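Local coordinates for protein pectate lyase/Amb allergen (Acidovorax citrulli, PDB 4HWV) that probably cleaves pectate by calcium-dependent lyase chemistry as a secreted, right-handed parallel beta-helix enzyme of polysaccharide lyase family 1, at residues 23-27 with 323-327; 31-35 with 193-197; 81-85 with 169-173; 283-288 with 316-322. All coordinates share one frame; numbering follows the deposited sequence.

Interaction 1 of 4, residues 23-27 with 323-327; sequences ATGWA and KVTFH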
loop_
_atom_site.group_PDB
_atom_site.type_symbol
_atom_site.label_atom_id
_atom_site.label_comp_id
_atom_site.label_asym_id
_atom_site.label_seq_id
_atom_site.Cartn_x
_atom_site.Cartn_y
_atom_site.Cartn_z
ATOM N N ALA A 23 -27.577 -15.806 -5.558
ATOM C CA ALA A 23 -26.706 -16.277 -6.632
ATOM C C ALA A 23 -27.401 -16.231 -7.987
ATOM O O ALA A 23 -28.571 -16.572 -8.126
ATOM C CB ALA A 23 -26.197 -17.687 -6.326
ATOM N N THR A 24 -26.650 -15.764 -8.972
ATOM C CA THR A 24 -27.088 -15.657 -10.354
ATOM C C THR A 24 -26.063 -16.362 -11.239
ATOM O O THR A 24 -25.050 -16.866 -10.744
ATOM C CB THR A 24 -27.115 -14.175 -10.762
ATOM O OG1 THR A 24 -25.874 -13.581 -10.361
ATOM C CG2 THR A 24 -28.283 -13.437 -10.124
ATOM N N GLY A 25 -26.293 -16.379 -12.549
ATOM C CA GLY A 25 -25.319 -16.942 -13.476
ATOM C C GLY A 25 -25.077 -18.426 -13.269
ATOM O O GLY A 25 -25.964 -19.148 -12.824
ATOM N N TRP A 26 -23.893 -18.905 -13.635
ATOM C CA TRP A 26 -23.664 -20.334 -13.593
ATOM C C TRP A 26 -23.822 -20.918 -12.178
ATOM O O TRP A 26 -24.224 -22.069 -12.030
ATOM C CB TRP A 26 -22.281 -20.645 -14.132
ATOM C CG TRP A 26 -22.146 -20.806 -15.619
ATOM C CD1 TRP A 26 -21.269 -20.128 -16.426
ATOM C CD2 TRP A 26 -22.811 -21.765 -16.462
ATOM N NE1 TRP A 26 -21.356 -20.596 -17.715
ATOM C CE2 TRP A 26 -22.278 -21.610 -17.767
ATOM C CE3 TRP A 26 -23.785 -22.758 -16.240
ATOM C CZ2 TRP A 26 -22.701 -22.394 -18.845
ATOM C CZ3 TRP A 26 -24.190 -23.538 -17.314
ATOM C CH2 TRP A 26 -23.652 -23.347 -18.594
ATOM N N ALA A 27 -23.520 -20.143 -11.139
ATOM C CA ALA A 27 -23.699 -20.618 -9.759
ATOM C C ALA A 27 -25.171 -20.917 -9.428
ATOM O O ALA A 27 -25.464 -21.601 -8.444
ATOM C CB ALA A 27 -23.139 -19.623 -8.757
ATOM N N LYS A 323 -17.109 -23.507 -15.776
ATOM C CA LYS A 323 -18.219 -22.630 -16.122
ATOM C C LYS A 323 -18.266 -21.479 -15.131
ATOM O O LYS A 323 -18.502 -21.691 -13.931
ATOM C CB LYS A 323 -19.534 -23.405 -16.101
ATOM C CG LYS A 323 -19.617 -24.436 -17.231
ATOM C CD LYS A 323 -20.840 -25.338 -17.050
ATOM C CE LYS A 323 -21.116 -26.272 -18.238
ATOM N NZ LYS A 323 -19.969 -27.181 -18.473
ATOM N N VAL A 324 -18.015 -20.261 -15.621
ATOM C CA VAL A 324 -17.864 -19.098 -14.751
ATOM C C VAL A 324 -18.628 -17.916 -15.347
ATOM O O VAL A 324 -18.573 -17.670 -16.566
ATOM C CB VAL A 324 -16.375 -18.684 -14.595
ATOM C CG1 VAL A 324 -16.236 -17.557 -13.584
ATOM C CG2 VAL A 324 -15.535 -19.871 -14.175
ATOM N N THR A 325 -19.363 -17.201 -14.494
ATOM C CA THR A 325 -20.026 -15.961 -14.880
ATOM C C THR A 325 -19.424 -14.796 -14.105
ATOM O O THR A 325 -19.298 -14.869 -12.878
ATOM C CB THR A 325 -21.515 -16.019 -14.531
ATOM O OG1 THR A 325 -22.123 -17.165 -15.160
ATOM C CG2 THR A 325 -22.213 -14.735 -14.956
ATOM N N PHE A 326 -19.063 -13.731 -14.812
ATOM C CA PHE A 326 -18.630 -12.467 -14.185
ATOM C C PHE A 326 -19.640 -11.388 -14.563
ATOM O O PHE A 326 -19.806 -11.094 -15.748
ATOM C CB PHE A 326 -17.291 -11.960 -14.760
ATOM C CG PHE A 326 -16.073 -12.771 -14.401
ATOM C CD1 PHE A 326 -15.722 -13.903 -15.143
ATOM C CD2 PHE A 326 -15.224 -12.334 -13.387
ATOM C CE1 PHE A 326 -14.550 -14.607 -14.868
ATOM C CE2 PHE A 326 -14.046 -13.038 -13.102
ATOM C CZ PHE A 326 -13.710 -14.178 -13.853
ATOM N N HIS A 327 -20.271 -10.746 -13.581
ATOM C CA HIS A 327 -21.120 -9.613 -13.912
ATOM C C HIS A 327 -21.155 -8.562 -12.819
ATOM O O HIS A 327 -21.065 -8.878 -11.628
ATOM C CB HIS A 327 -22.552 -10.039 -14.330
ATOM C CG HIS A 327 -23.422 -10.528 -13.217
ATOM N ND1 HIS A 327 -24.180 -9.680 -12.437
ATOM C CD2 HIS A 327 -23.702 -11.782 -12.792
ATOM C CE1 HIS A 327 -24.894 -10.394 -11.578
ATOM N NE2 HIS A 327 -24.618 -11.673 -11.769
#

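Interaction 2 of 4, residues 31-35 with 193-197; sequences TPTTG and ANIVI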
loop_
_atom_site.group_PDB
_atom_site.type_symbol
_atom_site.label_atom_id
_atom_site.label_comp_id
_atom_site.label_asym_id
_atom_site.label_seq_id
_atom_site.Cartn_x
_atom_site.Cartn_y
_atom_site.Cartn_z
ATOM N N THR A 31 -28.408 -27.424 -8.991
ATOM C CA THR A 31 -28.714 -27.212 -7.579
ATOM C C THR A 31 -28.198 -25.815 -7.195
ATOM O O THR A 31 -27.005 -25.577 -7.188
ATOM C CB THR A 31 -28.045 -28.294 -6.691
ATOM O OG1 THR A 31 -28.455 -29.596 -7.126
ATOM C CG2 THR A 31 -28.419 -28.108 -5.226
ATOM N N PRO A 32 -29.100 -24.882 -6.886
ATOM C CA PRO A 32 -28.663 -23.488 -6.732
ATOM C C PRO A 32 -27.704 -23.320 -5.556
ATOM O O PRO A 32 -27.792 -24.040 -4.565
ATOM C CB PRO A 32 -29.975 -22.731 -6.494
ATOM C CG PRO A 32 -31.061 -23.662 -6.967
ATOM C CD PRO A 32 -30.545 -25.038 -6.652
ATOM N N THR A 33 -26.773 -22.386 -5.680
ATOM C CA THR A 33 -25.805 -22.128 -4.616
ATOM C C THR A 33 -26.481 -21.391 -3.471
ATOM O O THR A 33 -27.140 -20.364 -3.696
ATOM C CB THR A 33 -24.641 -21.272 -5.153
ATOM O OG1 THR A 33 -23.975 -21.992 -6.187
ATOM C CG2 THR A 33 -23.635 -20.985 -4.054
ATOM N N THR A 34 -26.340 -21.925 -2.258
ATOM C CA THR A 34 -26.875 -21.299 -1.042
ATOM C C THR A 34 -25.832 -21.187 0.083
ATOM O O THR A 34 -26.125 -20.617 1.139
ATOM C CB THR A 34 -28.054 -22.106 -0.473
ATOM O OG1 THR A 34 -27.609 -23.441 -0.215
ATOM C CG2 THR A 34 -29.245 -22.110 -1.443
ATOM N N GLY A 35 -24.635 -21.748 -0.110
ATOM C CA GLY A 35 -23.634 -21.717 0.944
ATOM C C GLY A 35 -24.165 -22.358 2.213
ATOM O O GLY A 35 -24.696 -23.468 2.183
ATOM N N ALA A 193 -18.700 -28.565 -2.519
ATOM C CA ALA A 193 -19.691 -27.813 -3.269
ATOM C C ALA A 193 -20.368 -26.816 -2.356
ATOM O O ALA A 193 -20.422 -27.007 -1.135
ATOM C CB ALA A 193 -20.747 -28.746 -3.864
ATOM N N ASN A 194 -20.907 -25.764 -2.970
ATOM C CA ASN A 194 -21.917 -24.903 -2.350
ATOM C C ASN A 194 -21.321 -23.900 -1.350
ATOM O O ASN A 194 -21.454 -24.050 -0.127
ATOM C CB ASN A 194 -23.036 -25.730 -1.726
ATOM C CG ASN A 194 -24.211 -24.874 -1.367
ATOM O OD1 ASN A 194 -24.481 -23.872 -2.053
ATOM N ND2 ASN A 194 -24.937 -25.250 -0.304
ATOM N N ILE A 195 -20.664 -22.869 -1.882
ATOM C CA ILE A 195 -19.931 -21.895 -1.069
ATOM C C ILE A 195 -20.330 -20.485 -1.485
ATOM O O ILE A 195 -20.435 -20.194 -2.687
ATOM C CB ILE A 195 -18.406 -22.099 -1.217
ATOM C CG1 ILE A 195 -17.983 -23.415 -0.548
ATOM C CG2 ILE A 195 -17.636 -20.912 -0.629
ATOM C CD1 ILE A 195 -16.577 -23.891 -0.940
ATOM N N VAL A 196 -20.599 -19.627 -0.488
ATOM C CA VAL A 196 -20.959 -18.234 -0.719
ATOM C C VAL A 196 -19.972 -17.357 0.054
ATOM O O VAL A 196 -19.693 -17.613 1.234
ATOM C CB VAL A 196 -22.397 -17.957 -0.240
ATOM C CG1 VAL A 196 -22.673 -16.438 -0.202
ATOM C CG2 VAL A 196 -23.407 -18.704 -1.114
ATOM N N ILE A 197 -19.440 -16.327 -0.616
ATOM C CA ILE A 197 -18.479 -15.422 0.008
ATOM C C ILE A 197 -18.920 -13.999 -0.314
ATOM O O ILE A 197 -19.015 -13.649 -1.493
ATOM C CB ILE A 197 -17.027 -15.678 -0.533
ATOM C CG1 ILE A 197 -16.590 -17.121 -0.212
ATOM C CG2 ILE A 197 -16.044 -14.671 0.032
ATOM C CD1 ILE A 197 -15.295 -17.540 -0.867
#

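Interaction 3 of 4, residues 81-85 with 169-173; sequences IRIRG and LLGIG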
loop_
_atom_site.group_PDB
_atom_site.type_symbol
_atom_site.label_atom_id
_atom_site.label_comp_id
_atom_site.label_asym_id
_atom_site.label_seq_id
_atom_site.Cartn_x
_atom_site.Cartn_y
_atom_site.Cartn_z
ATOM N N ILE A 81 -20.308 -18.121 8.691
ATOM C CA ILE A 81 -19.140 -17.595 9.381
ATOM C C ILE A 81 -19.055 -16.106 9.050
ATOM O O ILE A 81 -18.817 -15.722 7.896
ATOM C CB ILE A 81 -17.849 -18.329 8.936
ATOM C CG1 ILE A 81 -17.955 -19.830 9.237
ATOM C CG2 ILE A 81 -16.638 -17.711 9.613
ATOM C CD1 ILE A 81 -16.891 -20.667 8.555
ATOM N N ARG A 82 -19.263 -15.273 10.067
ATOM C CA ARG A 82 -19.231 -13.829 9.888
ATOM C C ARG A 82 -17.865 -13.300 10.294
ATOM O O ARG A 82 -17.321 -13.703 11.321
ATOM C CB ARG A 82 -20.352 -13.152 10.677
ATOM C CG ARG A 82 -21.720 -13.620 10.211
ATOM C CD ARG A 82 -22.870 -12.761 10.710
ATOM N NE ARG A 82 -24.137 -13.357 10.298
ATOM C CZ ARG A 82 -24.774 -13.083 9.160
ATOM N NH1 ARG A 82 -24.289 -12.206 8.282
ATOM N NH2 ARG A 82 -25.909 -13.716 8.902
ATOM N N ILE A 83 -17.303 -12.425 9.459
ATOM C CA ILE A 83 -15.963 -11.899 9.698
ATOM C C ILE A 83 -16.062 -10.547 10.405
ATOM O O ILE A 83 -16.603 -9.585 9.851
ATOM C CB ILE A 83 -15.189 -11.696 8.372
ATOM C CG1 ILE A 83 -15.264 -12.960 7.496
ATOM C CG2 ILE A 83 -13.755 -11.194 8.658
ATOM C CD1 ILE A 83 -14.705 -14.204 8.140
ATOM N N ARG A 84 -15.562 -10.492 11.636
ATOM C CA ARG A 84 -15.526 -9.259 12.412
ATOM C C ARG A 84 -14.149 -8.635 12.329
ATOM O O ARG A 84 -13.187 -9.160 12.888
ATOM C CB ARG A 84 -15.900 -9.490 13.884
ATOM C CG ARG A 84 -16.048 -8.178 14.653
ATOM C CD ARG A 84 -16.306 -8.314 16.154
ATOM N NE ARG A 84 -17.527 -9.024 16.513
ATOM C CZ ARG A 84 -18.750 -8.516 16.406
ATOM N NH1 ARG A 84 -18.931 -7.305 15.888
ATOM N NH2 ARG A 84 -19.797 -9.228 16.795
ATOM N N GLY A 85 -14.059 -7.507 11.641
ATOM C CA GLY A 85 -12.790 -6.806 11.525
ATOM C C GLY A 85 -11.812 -7.500 10.591
ATOM O O GLY A 85 -12.205 -8.096 9.570
ATOM N N LEU A 169 -19.097 -17.335 4.013
ATOM C CA LEU A 169 -18.201 -16.386 4.663
ATOM C C LEU A 169 -18.784 -15.014 4.385
ATOM O O LEU A 169 -18.853 -14.593 3.218
ATOM C CB LEU A 169 -16.783 -16.471 4.094
ATOM C CG LEU A 169 -16.089 -17.818 4.272
ATOM C CD1 LEU A 169 -14.787 -17.864 3.495
ATOM C CD2 LEU A 169 -15.799 -18.090 5.720
ATOM N N LEU A 170 -19.215 -14.320 5.446
ATOM C CA LEU A 170 -19.987 -13.091 5.284
ATOM C C LEU A 170 -19.341 -11.997 6.119
ATOM O O LEU A 170 -19.296 -12.089 7.339
ATOM C CB LEU A 170 -21.453 -13.304 5.722
ATOM C CG LEU A 170 -22.220 -14.401 4.966
ATOM C CD1 LEU A 170 -23.601 -14.591 5.579
ATOM C CD2 LEU A 170 -22.354 -14.150 3.452
ATOM N N GLY A 171 -18.786 -10.987 5.467
ATOM C CA GLY A 171 -18.204 -9.890 6.221
ATOM C C GLY A 171 -19.243 -9.120 7.022
ATOM O O GLY A 171 -20.363 -8.923 6.551
ATOM N N ILE A 172 -18.854 -8.650 8.212
ATOM C CA ILE A 172 -19.706 -7.749 8.987
ATOM C C ILE A 172 -19.389 -6.289 8.660
ATOM O O ILE A 172 -18.228 -5.859 8.716
ATOM C CB ILE A 172 -19.490 -7.957 10.501
ATOM C CG1 ILE A 172 -19.954 -9.363 10.901
ATOM C CG2 ILE A 172 -20.190 -6.869 11.314
ATOM C CD1 ILE A 172 -19.521 -9.782 12.297
ATOM N N GLY A 173 -20.414 -5.508 8.328
ATOM C CA GLY A 173 -20.209 -4.062 8.274
ATOM C C GLY A 173 -19.396 -3.620 7.068
ATOM O O GLY A 173 -19.482 -4.198 5.980
HETATM O O HOH W 1 -22.541 -9.966 8.199
HETATM O O HOH W 2 -16.172 -5.953 10.512
#

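Interaction 4 of 4, residues 283-288 with 316-322; sequences VTRHGN and SGNPRML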
loop_
_atom_site.group_PDB
_atom_site.type_symbol
_atom_site.label_atom_id
_atom_site.label_comp_id
_atom_site.label_asym_id
_atom_site.label_seq_id
_atom_site.Cartn_x
_atom_site.Cartn_y
_atom_site.Cartn_z
ATOM N N VAL A 283 -9.731 -20.144 -11.296
ATOM C CA VAL A 283 -10.647 -21.287 -11.366
ATOM C C VAL A 283 -10.004 -22.278 -12.309
ATOM O O VAL A 283 -9.824 -21.985 -13.488
ATOM C CB VAL A 283 -12.052 -20.876 -11.890
ATOM C CG1 VAL A 283 -12.994 -22.065 -11.856
ATOM C CG2 VAL A 283 -12.608 -19.694 -11.090
ATOM N N THR A 284 -9.619 -23.434 -11.785
ATOM C CA THR A 284 -8.853 -24.409 -12.567
ATOM C C THR A 284 -9.387 -25.810 -12.282
ATOM O O THR A 284 -10.256 -25.989 -11.428
ATOM C CB THR A 284 -7.354 -24.354 -12.204
ATOM O OG1 THR A 284 -7.201 -24.664 -10.815
ATOM C CG2 THR A 284 -6.759 -22.975 -12.496
ATOM N N ARG A 285 -8.876 -26.796 -13.018
ATOM C CA ARG A 285 -9.181 -28.199 -12.764
ATOM C C ARG A 285 -10.680 -28.468 -12.737
ATOM O O ARG A 285 -11.343 -28.343 -13.764
ATOM C CB ARG A 285 -8.472 -28.672 -11.494
ATOM C CG ARG A 285 -6.968 -28.796 -11.734
ATOM C CD ARG A 285 -6.171 -29.158 -10.486
ATOM N NE ARG A 285 -4.762 -29.334 -10.837
ATOM C CZ ARG A 285 -4.260 -30.504 -11.214
ATOM N NH1 ARG A 285 -5.050 -31.562 -11.214
ATOM N NH2 ARG A 285 -2.986 -30.622 -11.559
ATOM N N HIS A 286 -11.232 -28.803 -11.570
ATOM C CA HIS A 286 -12.663 -29.122 -11.477
ATOM C C HIS A 286 -13.503 -28.028 -10.831
ATOM O O HIS A 286 -14.623 -28.264 -10.415
ATOM C CB HIS A 286 -12.895 -30.473 -10.805
ATOM C CG HIS A 286 -12.508 -31.636 -11.663
ATOM N ND1 HIS A 286 -12.963 -32.913 -11.430
ATOM C CD2 HIS A 286 -11.714 -31.717 -12.760
ATOM C CE1 HIS A 286 -12.463 -33.732 -12.337
ATOM N NE2 HIS A 286 -11.705 -33.031 -13.159
ATOM N N GLY A 287 -12.968 -26.814 -10.744
ATOM C CA GLY A 287 -13.798 -25.673 -10.375
ATOM C C GLY A 287 -14.915 -25.531 -11.389
ATOM O O GLY A 287 -14.683 -25.635 -12.600
ATOM N N ASN A 288 -16.138 -25.296 -10.920
ATOM C CA ASN A 288 -17.250 -25.263 -11.861
ATOM C C ASN A 288 -18.451 -24.561 -11.253
ATOM O O ASN A 288 -18.602 -24.531 -10.031
ATOM C CB ASN A 288 -17.635 -26.691 -12.282
ATOM C CG ASN A 288 -18.311 -26.741 -13.635
ATOM O OD1 ASN A 288 -18.271 -25.782 -14.402
ATOM N ND2 ASN A 288 -18.942 -27.874 -13.939
ATOM N N SER A 316 -7.229 -31.474 -15.693
ATOM C CA SER A 316 -6.878 -30.058 -15.679
ATOM C C SER A 316 -7.156 -29.270 -16.967
ATOM O O SER A 316 -6.936 -28.063 -17.015
ATOM C CB SER A 316 -5.410 -29.878 -15.264
ATOM O OG SER A 316 -4.551 -30.576 -16.140
ATOM N N GLY A 317 -7.653 -29.929 -18.000
ATOM C CA GLY A 317 -7.999 -29.233 -19.238
ATOM C C GLY A 317 -9.303 -29.794 -19.759
ATOM O O GLY A 317 -9.363 -30.395 -20.841
ATOM N N ASN A 318 -10.366 -29.568 -18.988
ATOM C CA ASN A 318 -11.619 -30.277 -19.177
ATOM C C ASN A 318 -12.711 -29.297 -19.577
ATOM O O ASN A 318 -13.105 -28.455 -18.772
ATOM C CB ASN A 318 -11.977 -31.003 -17.872
ATOM C CG ASN A 318 -13.190 -31.899 -17.994
ATOM O OD1 ASN A 318 -14.078 -31.677 -18.825
ATOM N ND2 ASN A 318 -13.233 -32.940 -17.158
ATOM N N PRO A 319 -13.188 -29.392 -20.831
ATOM C CA PRO A 319 -14.199 -28.448 -21.323
ATOM C C PRO A 319 -15.592 -28.672 -20.750
ATOM O O PRO A 319 -16.523 -27.985 -21.163
ATOM C CB PRO A 319 -14.203 -28.694 -22.831
ATOM C CG PRO A 319 -13.817 -30.126 -22.971
ATOM C CD PRO A 319 -12.814 -30.387 -21.859
ATOM N N ARG A 320 -15.727 -29.613 -19.818
ATOM C CA ARG A 320 -16.983 -29.804 -19.077
ATOM C C ARG A 320 -16.958 -29.107 -17.715
ATOM O O ARG A 320 -17.953 -29.087 -16.993
ATOM C CB ARG A 320 -17.280 -31.300 -18.952
ATOM C CG ARG A 320 -17.363 -31.937 -20.331
ATOM C CD ARG A 320 -17.418 -33.450 -20.343
ATOM N NE ARG A 320 -17.520 -33.895 -21.729
ATOM C CZ ARG A 320 -17.261 -35.130 -22.152
ATOM N NH1 ARG A 320 -16.870 -36.055 -21.287
ATOM N NH2 ARG A 320 -17.376 -35.426 -23.448
ATOM N N MET A 321 -15.808 -28.522 -17.385
ATOM C CA MET A 321 -15.612 -27.769 -16.145
ATOM C C MET A 321 -15.462 -26.279 -16.464
ATOM O O MET A 321 -15.627 -25.851 -17.608
ATOM C CB MET A 321 -14.335 -28.264 -15.451
ATOM C CG MET A 321 -14.366 -29.753 -15.094
ATOM S SD MET A 321 -15.543 -30.071 -13.763
ATOM C CE MET A 321 -15.672 -31.864 -13.829
ATOM N N LEU A 322 -15.162 -25.488 -15.441
ATOM C CA LEU A 322 -14.751 -24.095 -15.621
ATOM C C LEU A 322 -15.873 -23.204 -16.164
ATOM O O LEU A 322 -15.615 -22.230 -16.885
ATOM C CB LEU A 322 -13.477 -23.991 -16.472
ATOM C CG LEU A 322 -12.337 -24.933 -16.059
ATOM C CD1 LEU A 322 -11.163 -24.764 -17.025
ATOM C CD2 LEU A 322 -11.873 -24.744 -14.599
HETATM O O HOH W 3 -6.830 -26.316 -15.094
HETATM O O HOH W 4 -10.209 -28.360 -16.274
HETATM O O HOH W 5 -20.901 -28.753 -16.223
#

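Interaction 1 of 4, residues 23-27 with 323-327
The indole of Trp26 carries Lys323 on one face, with CB over the five-membered ring, and the strand backbone, at Val324 C and Thr325 N, at its edge, while the imidazole of His327 meets Thr24 OG1 at its edge, in the ring plane. Together they lay an N-terminal loop, turning into a 3-10 segment at Trp26, along strand 324-327 of the right-handed parallel beta-helix. Lys323 CB stands 3.5 Å from the centroid of the five-membered ring of Trp26, only 2° off the ring normal, a well-centred CH-pi contact. From there the lysine chain runs on across the six-membered ring, its CD 3.8 Å from Trp26 CH2; NZ is too far off for more than a weak cation-pi attraction.

Between the two rings sits Thr325. Its OG1, a hydroxyl on a buried residue, has two partners: it accepts the backbone N-H of Trp26 (N to OG1 2.9 Å, 158° at the hydrogen) and bonds Tyr460 OH. Phe459 and Tyr460 bring further aromatic rings to Trp26, and Tyr349 stacks on His327. At the far end, chi1 of 73° turns the imidazole to the loop, where NE2 shares a hydrogen bond of 2.7 Å with Thr24 OG1.

Interaction 2 of 4, residues 31-35 with 193-197
The loop 31-35 bends past strand 193-197 without pairing to it as a strand: the backbones come nearest at Gly35 and Ile195, whose CA atoms lie 4.2 Å apart, and Gly35 CA directs a CH...O contact at Asn194 O. Strand 192-198 belongs to a parallel face of the beta-helix, and this part of the N-terminal arm lies against its outer side, while Ile195 turns inward to Leu185.

Asn194 makes the hydrogen bonds between the two segments. Its CG is anti to the backbone N (chi1 -167°), which carries the amide out from the strand into the bend of the loop. There OD1 accepts two consecutive backbone N-H groups. Thr34 N approaches in the carbonyl plane, on a lone pair, at 2.7 Å from Asn194 OD1; Gly35 N, 2.9 Å from the same oxygen, comes instead from above that plane. The other end of the amide is engaged too: ND2 donates almost in its own plane to Thr34 OG1 and makes a second bond to Asn166 OD1, so both ends fix the rotation of the group.

Apolar packing fills in beside the amide. Thr33 turns its methyl to the strand, with CG2 3.7 Å from Val196 CG2, and gives its hydroxyl to Ala27 O within the arm. Trp238 of the next strand touches both Thr33 and Val196. Gly35 lies close against the valine as well, its backbone N 3.4 Å from Val196 CG2.

Interaction 3 of 4, residues 81-85 with 169-173
Ile81 and Leu169 lie side by side and point the same way, into the interior of the parallel beta-helix, with Leu169 CD2 3.8 Å from Ile81 CB. Ile83 turns to this same face, beside Gly171, its partner in the parallel pairing. On the other face Arg82 and Leu170 slant across each other: the arginine chain is extended from CG to NE and brings NH1 to 3.7 Å from Leu170 CD1. NH1 is held by Ile18 O and by a water that passes the link on to Gly171 O. Further along, Ile172 presses its CG1 and CD1 against Arg82 CB, and its CD1 also lies over one face of the Arg84 guanidinium.

Between the two faces runs a parallel ladder in which Leu170 bonds both ways, its N to Ile81 O (2.9 Å) and its O from Ile83 N (2.9 Å). Ile83 O then accepts Ile172 N, also at 2.9 Å, and a second water bridges Ile172 O to Gly85 N.

Strand 79-83 thus has strand 44-47 and strand 167-171 as its parallel neighbours, while helix 50-57 packs onto Ile81 and Leu169 through Leu53.

Interaction 4 of 4, residues 283-288 with 316-322
Two turn-forming loops of neighbouring beta-helix coils meet here, a type II' turn at Thr284-Gly287 and a type I turn at Asn318-Met321, the first of them directly after strand 281-283, which carries the calcium ligand Asp282. Met321 reaches over the first turn: bent at chi2 (-70°), its chain sets CE 3.8 Å from the centroid of the His286 ring, 12° off the normal and over the centre of one face, a CH-pi contact with SD lying obliquely. His286 NE2 meanwhile bonds Ala314 O.

The direct backbone link is Leu322 N to Gly287 O, at 2.9 Å. Leu322 sends CD2 into the turn, 3.6 Å from Thr284 C and 4.0 Å from Val283 CG1. Asn318 OD1 accepts Arg320 N in an Asx turn (2.8 Å) that shapes the second loop. At the solvent-exposed Arg285, Ser316 CB lies over one face of the guanidinium, and waters join Arg285 N to Ser316 O and Arg285 O to Asn318 N.

Asn288 OD1 takes Lys323 N at the entry to strand 324-327. Val283 and Leu322 both pack on Ile306 of strand 302-306, and Val283 also touches Val231 of strand 229-234.

In the fold
From the N terminus, the chain first lays down residues 23-27 and 31-35, an arm whose two parts are joined by a bond between Ala27 O and Thr33 OG1. Interaction 1 closes the longest loop, back from strand 324-327, and the other three nest within it. Interaction 2 closes on strand 192-198 and encloses interaction 3, which pairs strands 79-83 and 167-171; Val196 O to Leu169 N joins those two contacts through adjacent strands. Interaction 4 follows in series and closes a short loop between successive coils; it meets interaction 1 through Asn288 OD1 and Lys323 N. The arm thus ties early coils to later ones along the beta-helix.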